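Local coordinates for protein glucanase (Klebsiella pneumoniae, PDB 5GY3) that probably hydrolyses internal beta-1,4-glucosidic linkages in cellulose, lichenin and cereal beta-D-glucans, as a family 8 glycoside hydrolase, at residues Trp52-Asp56 against Ser57-Asp61; Trp103-Lys106 against Arg107-Ile110. One frame throughout, in Å; residues are numbered along the deposited sequence.

Contact 1: residues Trp52-Asp56 against Ser57-Asp61; sequences WQWTD and STLRD
The last turns of helix 45-59 carry this contact, a set of i to i+4 contacts along the helix in which side chains of Ser57, Thr58 and Arg60 fold back on the turn before. Asp56 and Arg60 form a salt bridge, side-on at the guanidinium, whose NE (2.8 Å) and NH2 (3.0 Å) both donate to the single oxygen Asp56 OD1. That oxygen lies in the guanidinium plane, but the carboxylate is turned 74° against it: NE arrives nearly along the C-O bond and NH2 from above the carboxylate plane. Bends at chi2 (78°) and chi3 (75°) curl the arginine back to its partner and set NH2 at the edge of the Trp52 ring, 3.4 Å from CH2.

A short hydroxyl on a helix can bond back to the carbonyl four residues earlier, the one its own amide N already uses, as both Ser57 and Thr58 do. Ser57 OG gives a hydrogen bond to Gln53 O at 2.7 Å, and Thr58 OG1 one to Trp54 O at 2.8 Å; in both pairs the hydroxyl and the amide N approach from opposite faces of the carbonyl plane. Thr58 also sits over one face of the Trp54 indole, its CB making a CH-pi contact 4.0 Å from the centroid of the five-membered ring. Leu59 adds apolar packing, CD1 lying 3.6 Å from Trp54 CZ3.

Trp54 meets Tyr71 of strand 70-71 edge-to-face and rests on Gln32 of helix 29-41, while Trp52 packs against Ile92 and Leu96 of helix 86-103. Beyond the helix end, Arg60 NH1 is held by Gly65 O.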
ATOM      1  N   TRP A  52     -11.914   7.365 -10.276  1.00 11.38           N
ATOM      2  CA  TRP A  52     -11.429   8.640  -9.755  1.00 13.32           C
ATOM      3  C   TRP A  52     -12.584   9.592  -9.463  1.00 16.34           C
ATOM      4  O   TRP A  52     -12.593  10.267  -8.425  1.00 12.33           O
ATOM      5  CB  TRP A  52     -10.433   9.252 -10.749  1.00  9.39           C
ATOM      6  CG  TRP A  52     -10.027  10.665 -10.448  1.00 12.86           C
ATOM      7  CD1 TRP A  52      -9.997  11.717 -11.330  1.00 14.54           C
ATOM      8  CD2 TRP A  52      -9.586  11.190  -9.186  1.00 12.13           C
ATOM      9  NE1 TRP A  52      -9.573  12.860 -10.690  1.00 13.74           N
ATOM     10  CE2 TRP A  52      -9.318  12.563  -9.373  1.00 12.79           C
ATOM     11  CE3 TRP A  52      -9.405  10.636  -7.912  1.00 11.77           C
ATOM     12  CZ2 TRP A  52      -8.872  13.386  -8.336  1.00 13.90           C
ATOM     13  CZ3 TRP A  52      -8.965  11.452  -6.884  1.00 12.47           C
ATOM     14  CH2 TRP A  52      -8.707  12.814  -7.099  1.00 11.22           C
ATOM     15  N   GLN A  53     -13.573   9.645 -10.356  1.00 12.30           N
ATOM     16  CA  GLN A  53     -14.730  10.508 -10.133  1.00 16.29           C
ATOM     17  C   GLN A  53     -15.455  10.146  -8.841  1.00 13.40           C
ATOM     18  O   GLN A  53     -15.851  11.031  -8.078  1.00 16.63           O
ATOM     19  CB  GLN A  53     -15.682  10.423 -11.328  1.00 19.59           C
ATOM     20  CG  GLN A  53     -17.072  11.019 -11.099  1.00 30.71           C
ATOM     21  CD  GLN A  53     -18.013  10.760 -12.281  1.00 39.69           C
ATOM     22  OE1 GLN A  53     -17.850   9.779 -13.017  1.00 42.38           O
ATOM     23  NE2 GLN A  53     -18.997  11.640 -12.466  1.00 39.80           N
ATOM     24  N   TRP A  54     -15.641   8.853  -8.573  1.00 12.62           N
ATOM     25  CA  TRP A  54     -16.309   8.489  -7.328  1.00 15.53           C
ATOM     26  C   TRP A  54     -15.437   8.839  -6.126  1.00 15.90           C
ATOM     27  O   TRP A  54     -15.924   9.402  -5.138  1.00 14.51           O
ATOM     28  CB  TRP A  54     -16.673   7.003  -7.309  1.00 16.93           C
ATOM     29  CG  TRP A  54     -17.369   6.658  -6.028  1.00 17.53           C
ATOM     30  CD1 TRP A  54     -18.712   6.739  -5.770  1.00 19.85           C
ATOM     31  CD2 TRP A  54     -16.752   6.232  -4.804  1.00 17.74           C
ATOM     32  NE1 TRP A  54     -18.966   6.371  -4.465  1.00 18.78           N
ATOM     33  CE2 TRP A  54     -17.781   6.061  -3.851  1.00 21.19           C
ATOM     34  CE3 TRP A  54     -15.430   5.972  -4.424  1.00 16.86           C
ATOM     35  CZ2 TRP A  54     -17.526   5.638  -2.542  1.00 17.39           C
ATOM     36  CZ3 TRP A  54     -15.180   5.549  -3.129  1.00 16.37           C
ATOM     37  CH2 TRP A  54     -16.224   5.386  -2.204  1.00 16.37           C
ATOM     38  N   THR A  55     -14.141   8.536  -6.209  1.00 14.03           N
ATOM     39  CA  THR A  55     -13.229   8.825  -5.106  1.00 14.40           C
ATOM     40  C   THR A  55     -13.224  10.308  -4.773  1.00 14.11           C
ATOM     41  O   THR A  55     -13.351  10.701  -3.606  1.00 13.33           O
ATOM     42  CB  THR A  55     -11.821   8.368  -5.479  1.00 13.53           C
ATOM     43  OG1 THR A  55     -11.862   6.989  -5.850  1.00 13.92           O
ATOM     44  CG2 THR A  55     -10.849   8.579  -4.312  1.00 11.56           C
ATOM     45  N   ASP A  56     -13.063  11.148  -5.792  1.00 14.85           N
ATOM     46  CA  ASP A  56     -12.960  12.579  -5.563  1.00 11.86           C
ATOM     47  C   ASP A  56     -14.277  13.139  -5.042  1.00 17.19           C
ATOM     48  O   ASP A  56     -14.305  13.827  -4.016  1.00 15.83           O
ATOM     49  CB  ASP A  56     -12.522  13.275  -6.852  1.00 14.90           C
ATOM     50  CG  ASP A  56     -12.228  14.746  -6.655  1.00 17.34           C
ATOM     51  OD1 ASP A  56     -11.765  15.123  -5.563  1.00 16.31           O
ATOM     52  OD2 ASP A  56     -12.458  15.528  -7.601  1.00 21.94           O
ATOM     53  N   SER A  57     -15.392  12.812  -5.705  1.00 15.18           N
ATOM     54  CA  SER A  57     -16.659  13.403  -5.289  1.00 15.94           C
ATOM     55  C   SER A  57     -17.116  12.883  -3.928  1.00 16.86           C
ATOM     56  O   SER A  57     -17.748  13.625  -3.170  1.00 20.58           O
ATOM     57  CB  SER A  57     -17.737  13.157  -6.349  1.00 18.18           C
ATOM     58  OG  SER A  57     -17.949  11.774  -6.531  1.00 24.55           O
ATOM     59  N   THR A  58     -16.802  11.628  -3.587  1.00 15.32           N
ATOM     60  CA  THR A  58     -17.331  11.050  -2.355  1.00 16.01           C
ATOM     61  C   THR A  58     -16.394  11.210  -1.164  1.00 18.05           C
ATOM     62  O   THR A  58     -16.852  11.516  -0.056  1.00 17.12           O
ATOM     63  CB  THR A  58     -17.625   9.558  -2.547  1.00 18.01           C
ATOM     64  OG1 THR A  58     -18.380   9.374  -3.750  1.00 17.68           O
ATOM     65  CG2 THR A  58     -18.413   8.999  -1.345  1.00 17.10           C
ATOM     66  N   LEU A  59     -15.093  11.008  -1.360  1.00 15.00           N
ATOM     67  CA  LEU A  59     -14.179  10.866  -0.232  1.00 13.99           C
ATOM     68  C   LEU A  59     -13.256  12.055   0.002  1.00 17.03           C
ATOM     69  O   LEU A  59     -12.535  12.055   1.006  1.00 13.99           O
ATOM     70  CB  LEU A  59     -13.339   9.593  -0.399  1.00 12.92           C
ATOM     71  CG  LEU A  59     -14.121   8.282  -0.400  1.00 15.69           C
ATOM     72  CD1 LEU A  59     -13.169   7.097  -0.578  1.00 18.07           C
ATOM     73  CD2 LEU A  59     -14.958   8.130   0.878  1.00 17.25           C
ATOM     74  N   ARG A  60     -13.246  13.066  -0.864  1.00 14.85           N
ATOM     75  CA  ARG A  60     -12.308  14.166  -0.667  1.00 14.22           C
ATOM     76  C   ARG A  60     -12.556  14.863   0.667  1.00 22.28           C
ATOM     77  O   ARG A  60     -13.690  15.229   0.991  1.00 17.68           O
ATOM     78  CB  ARG A  60     -12.400  15.180  -1.799  1.00 15.97           C
ATOM     79  CG  ARG A  60     -11.391  16.312  -1.648  1.00 17.26           C
ATOM     80  CD  ARG A  60     -10.006  15.864  -2.080  1.00 14.90           C
ATOM     81  NE  ARG A  60      -9.945  15.788  -3.539  1.00 14.20           N
ATOM     82  CZ  ARG A  60      -8.839  15.941  -4.262  1.00 15.45           C
ATOM     83  NH1 ARG A  60      -7.673  16.183  -3.672  1.00 12.38           N
ATOM     84  NH2 ARG A  60      -8.907  15.857  -5.585  1.00 14.41           N
ATOM     85  N   ASP A  61     -11.486  15.034   1.445  1.00 16.87           N
ATOM     86  CA  ASP A  61     -11.504  15.851   2.653  1.00 15.09           C
ATOM     87  C   ASP A  61     -11.085  17.265   2.262  1.00 16.72           C
ATOM     88  O   ASP A  61      -9.905  17.523   2.011  1.00 17.19           O
ATOM     89  CB  ASP A  61     -10.569  15.268   3.712  1.00 18.68           C
ATOM     90  CG  ASP A  61     -10.611  16.032   5.035  1.00 18.74           C
ATOM     91  OD1 ASP A  61     -11.052  17.198   5.052  1.00 17.82           O
ATOM     92  OD2 ASP A  61     -10.188  15.455   6.065  1.00 20.12           O
TER

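Contact 2: residues Trp103-Lys106 against Arg107-Ile110; sequences WQDK and RYAI
Asp105 O accepts from Tyr108 N at 3.2 Å and Lys106 O from Ile110 N at 2.9 Å, backbone bonds that open helix 106-123 just after Gln104, with positive phi, has ended the preceding helix. Asp105 is the N-cap: its OD1 takes the amide of Arg107 at 3.0 Å, meeting it on the anti side and 31° out of the carboxylate plane. Aspartate fits here because a short carboxylate can reach an amide of the first turn, and its negative charge would be favoured by the helix dipole.

The same carboxylate is clasped by the side chain of Arg107 in a bidentate, side-on salt bridge. NE bonds to OD1, and NH2 reaches OD2 at 2.6 Å, each oxygen using its syn lone pair; the two flat groups are only 14° from coplanar. A bend at chi3 brings the guanidinium back beside the cap, so the capping oxygen is gripped by both the backbone and the side chain of one residue. OD2 has a further salt-bridge partner in Arg45, which probably strengthens the carboxylate's preference for the charged form.

Tyr108, which is buried, lies beside Trp103, CE2 to CE3 at 3.9 Å, with ring planes inclined at 57°. Asp105 CB packs against the same tyrosine ring, 3.9 Å from CD2.

Both aromatic rings meet Phe48 of helix 45-59 edge-to-face. Tyr108 OH bonds to Asp49 and Arg45, Trp103 NE1 to Asn43, and Tyr108 also packs on Leu96, Ala99 and Gln100 of helix 86-103, tying the turn between two helices to a third.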
ATOM      1  N   TRP A 103      -2.218   8.649 -20.839  1.00 11.71           N
ATOM      2  CA  TRP A 103      -3.193   9.258 -21.734  1.00 13.86           C
ATOM      3  C   TRP A 103      -2.838  10.682 -22.140  1.00 14.49           C
ATOM      4  O   TRP A 103      -3.625  11.316 -22.854  1.00 13.52           O
ATOM      5  CB  TRP A 103      -4.593   9.217 -21.097  1.00 13.23           C
ATOM      6  CG  TRP A 103      -5.035   7.800 -20.894  1.00 14.84           C
ATOM      7  CD1 TRP A 103      -5.145   6.832 -21.858  1.00 17.12           C
ATOM      8  CD2 TRP A 103      -5.390   7.168 -19.652  1.00 12.82           C
ATOM      9  NE1 TRP A 103      -5.554   5.645 -21.292  1.00 15.00           N
ATOM     10  CE2 TRP A 103      -5.708   5.825 -19.941  1.00 13.41           C
ATOM     11  CE3 TRP A 103      -5.483   7.614 -18.328  1.00 11.61           C
ATOM     12  CZ2 TRP A 103      -6.096   4.915 -18.952  1.00 12.19           C
ATOM     13  CZ3 TRP A 103      -5.878   6.700 -17.340  1.00  9.81           C
ATOM     14  CH2 TRP A 103      -6.184   5.374 -17.665  1.00 11.36           C
ATOM     15  N   GLN A 104      -1.678  11.186 -21.715  1.00 14.65           N
ATOM     16  CA  GLN A 104      -1.150  12.481 -22.149  1.00 17.18           C
ATOM     17  C   GLN A 104      -2.134  13.609 -21.843  1.00 17.70           C
ATOM     18  O   GLN A 104      -2.495  14.407 -22.708  1.00 17.54           O
ATOM     19  CB  GLN A 104      -0.783  12.436 -23.635  1.00 14.75           C
ATOM     20  CG  GLN A 104       0.358  11.484 -23.918  1.00 13.63           C
ATOM     21  CD  GLN A 104       1.660  11.987 -23.347  1.00 22.11           C
ATOM     22  OE1 GLN A 104       2.117  13.075 -23.696  1.00 26.24           O
ATOM     23  NE2 GLN A 104       2.249  11.220 -22.436  1.00 21.49           N
ATOM     24  N   ASP A 105      -2.564  13.670 -20.585  1.00 12.61           N
ATOM     25  CA  ASP A 105      -3.524  14.665 -20.127  1.00 14.08           C
ATOM     26  C   ASP A 105      -3.010  15.257 -18.822  1.00 16.21           C
ATOM     27  O   ASP A 105      -3.054  14.591 -17.782  1.00 12.48           O
ATOM     28  CB  ASP A 105      -4.906  14.044 -19.929  1.00 17.41           C
ATOM     29  CG  ASP A 105      -5.989  15.081 -19.714  1.00 21.25           C
ATOM     30  OD1 ASP A 105      -5.694  16.186 -19.208  1.00 17.76           O
ATOM     31  OD2 ASP A 105      -7.146  14.780 -20.053  1.00 24.76           O
ATOM     32  N   LYS A 106      -2.555  16.516 -18.881  1.00 15.30           N
ATOM     33  CA  LYS A 106      -1.957  17.177 -17.722  1.00 15.54           C
ATOM     34  C   LYS A 106      -2.926  17.346 -16.559  1.00 14.24           C
ATOM     35  O   LYS A 106      -2.473  17.548 -15.426  1.00 15.93           O
ATOM     36  CB  LYS A 106      -1.415  18.551 -18.119  1.00 19.92           C
ATOM     37  CG  LYS A 106      -2.512  19.564 -18.453  1.00 25.34           C
ATOM     38  CD  LYS A 106      -1.917  20.929 -18.793  1.00 32.00           C
ATOM     39  CE  LYS A 106      -2.983  21.860 -19.356  1.00 32.45           C
ATOM     40  NZ  LYS A 106      -4.228  21.834 -18.526  1.00 35.70           N
ATOM     41  N   ARG A 107      -4.236  17.274 -16.801  1.00 14.27           N
ATOM     42  CA  ARG A 107      -5.194  17.438 -15.708  1.00 15.74           C
ATOM     43  C   ARG A 107      -5.021  16.357 -14.641  1.00 12.31           C
ATOM     44  O   ARG A 107      -5.175  16.635 -13.443  1.00 12.05           O
ATOM     45  CB  ARG A 107      -6.617  17.458 -16.273  1.00 19.17           C
ATOM     46  CG  ARG A 107      -6.872  18.695 -17.165  1.00 25.82           C
ATOM     47  CD  ARG A 107      -8.213  18.648 -17.908  1.00 31.55           C
ATOM     48  NE  ARG A 107      -8.325  17.485 -18.789  1.00 30.58           N
ATOM     49  CZ  ARG A 107      -9.434  17.137 -19.435  1.00 37.09           C
ATOM     50  NH1 ARG A 107     -10.538  17.867 -19.314  1.00 33.21           N
ATOM     51  NH2 ARG A 107      -9.444  16.053 -20.203  1.00 33.51           N
ATOM     52  N   TYR A 108      -4.656  15.138 -15.041  1.00 10.10           N
ATOM     53  CA  TYR A 108      -4.395  14.100 -14.045  1.00  8.46           C
ATOM     54  C   TYR A 108      -3.178  14.441 -13.193  1.00 10.64           C
ATOM     55  O   TYR A 108      -3.158  14.165 -11.986  1.00  9.24           O
ATOM     56  CB  TYR A 108      -4.179  12.747 -14.714  1.00  9.11           C
ATOM     57  CG  TYR A 108      -5.374  12.190 -15.452  1.00 10.23           C
ATOM     58  CD1 TYR A 108      -6.588  12.003 -14.811  1.00 13.29           C
ATOM     59  CD2 TYR A 108      -5.270  11.822 -16.788  1.00 14.87           C
ATOM     60  CE1 TYR A 108      -7.683  11.470 -15.484  1.00 14.60           C
ATOM     61  CE2 TYR A 108      -6.356  11.287 -17.471  1.00 17.39           C
ATOM     62  CZ  TYR A 108      -7.559  11.114 -16.818  1.00 17.68           C
ATOM     63  OH  TYR A 108      -8.643  10.579 -17.493  1.00 16.40           O
ATOM     64  N   ALA A 109      -2.148  15.018 -13.805  1.00  8.48           N
ATOM     65  CA  ALA A 109      -0.949  15.379 -13.056  1.00  9.20           C
ATOM     66  C   ALA A 109      -1.196  16.577 -12.150  1.00 12.03           C
ATOM     67  O   ALA A 109      -0.638  16.645 -11.049  1.00  9.74           O
ATOM     68  CB  ALA A 109       0.202  15.663 -14.019  1.00 13.69           C
ATOM     69  N   ILE A 110      -2.032  17.523 -12.587  1.00 10.81           N
ATOM     70  CA  ILE A 110      -2.376  18.651 -11.723  1.00  9.46           C
ATOM     71  C   ILE A 110      -3.133  18.165 -10.496  1.00  9.87           C
ATOM     72  O   ILE A 110      -2.911  18.655  -9.383  1.00  8.38           O
ATOM     73  CB  ILE A 110      -3.164  19.714 -12.515  1.00 12.15           C
ATOM     74  CG1 ILE A 110      -2.209  20.422 -13.480  1.00 14.30           C
ATOM     75  CG2 ILE A 110      -3.860  20.701 -11.566  1.00 15.16           C
ATOM     76  CD1 ILE A 110      -2.895  21.275 -14.542  1.00 21.74           C
TER

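How the contacts relate
Along the chain contact 1 comes first, at the C-terminal end of helix 45-59, and contact 2 follows at the start of helix 106-123, after helix 86-103. Their centres lie about 17 Å apart on the same side of the chain's centre; the nearest atoms come within about 5 Å without touching. Helix 86-103 links them, since Leu96 meets Trp52 of contact 1 and Tyr108 of contact 2. Helix 45-59 also serves both, offering Phe48 and Asp49 to contact 2. Both belong to the helices of the (alpha/alpha)6 barrel expected for family 8 glycoside hydrolases. The Leu59 side chain of contact 1 is about 12 Å from that of Asp87, the predicted nucleophile, too far to touch it.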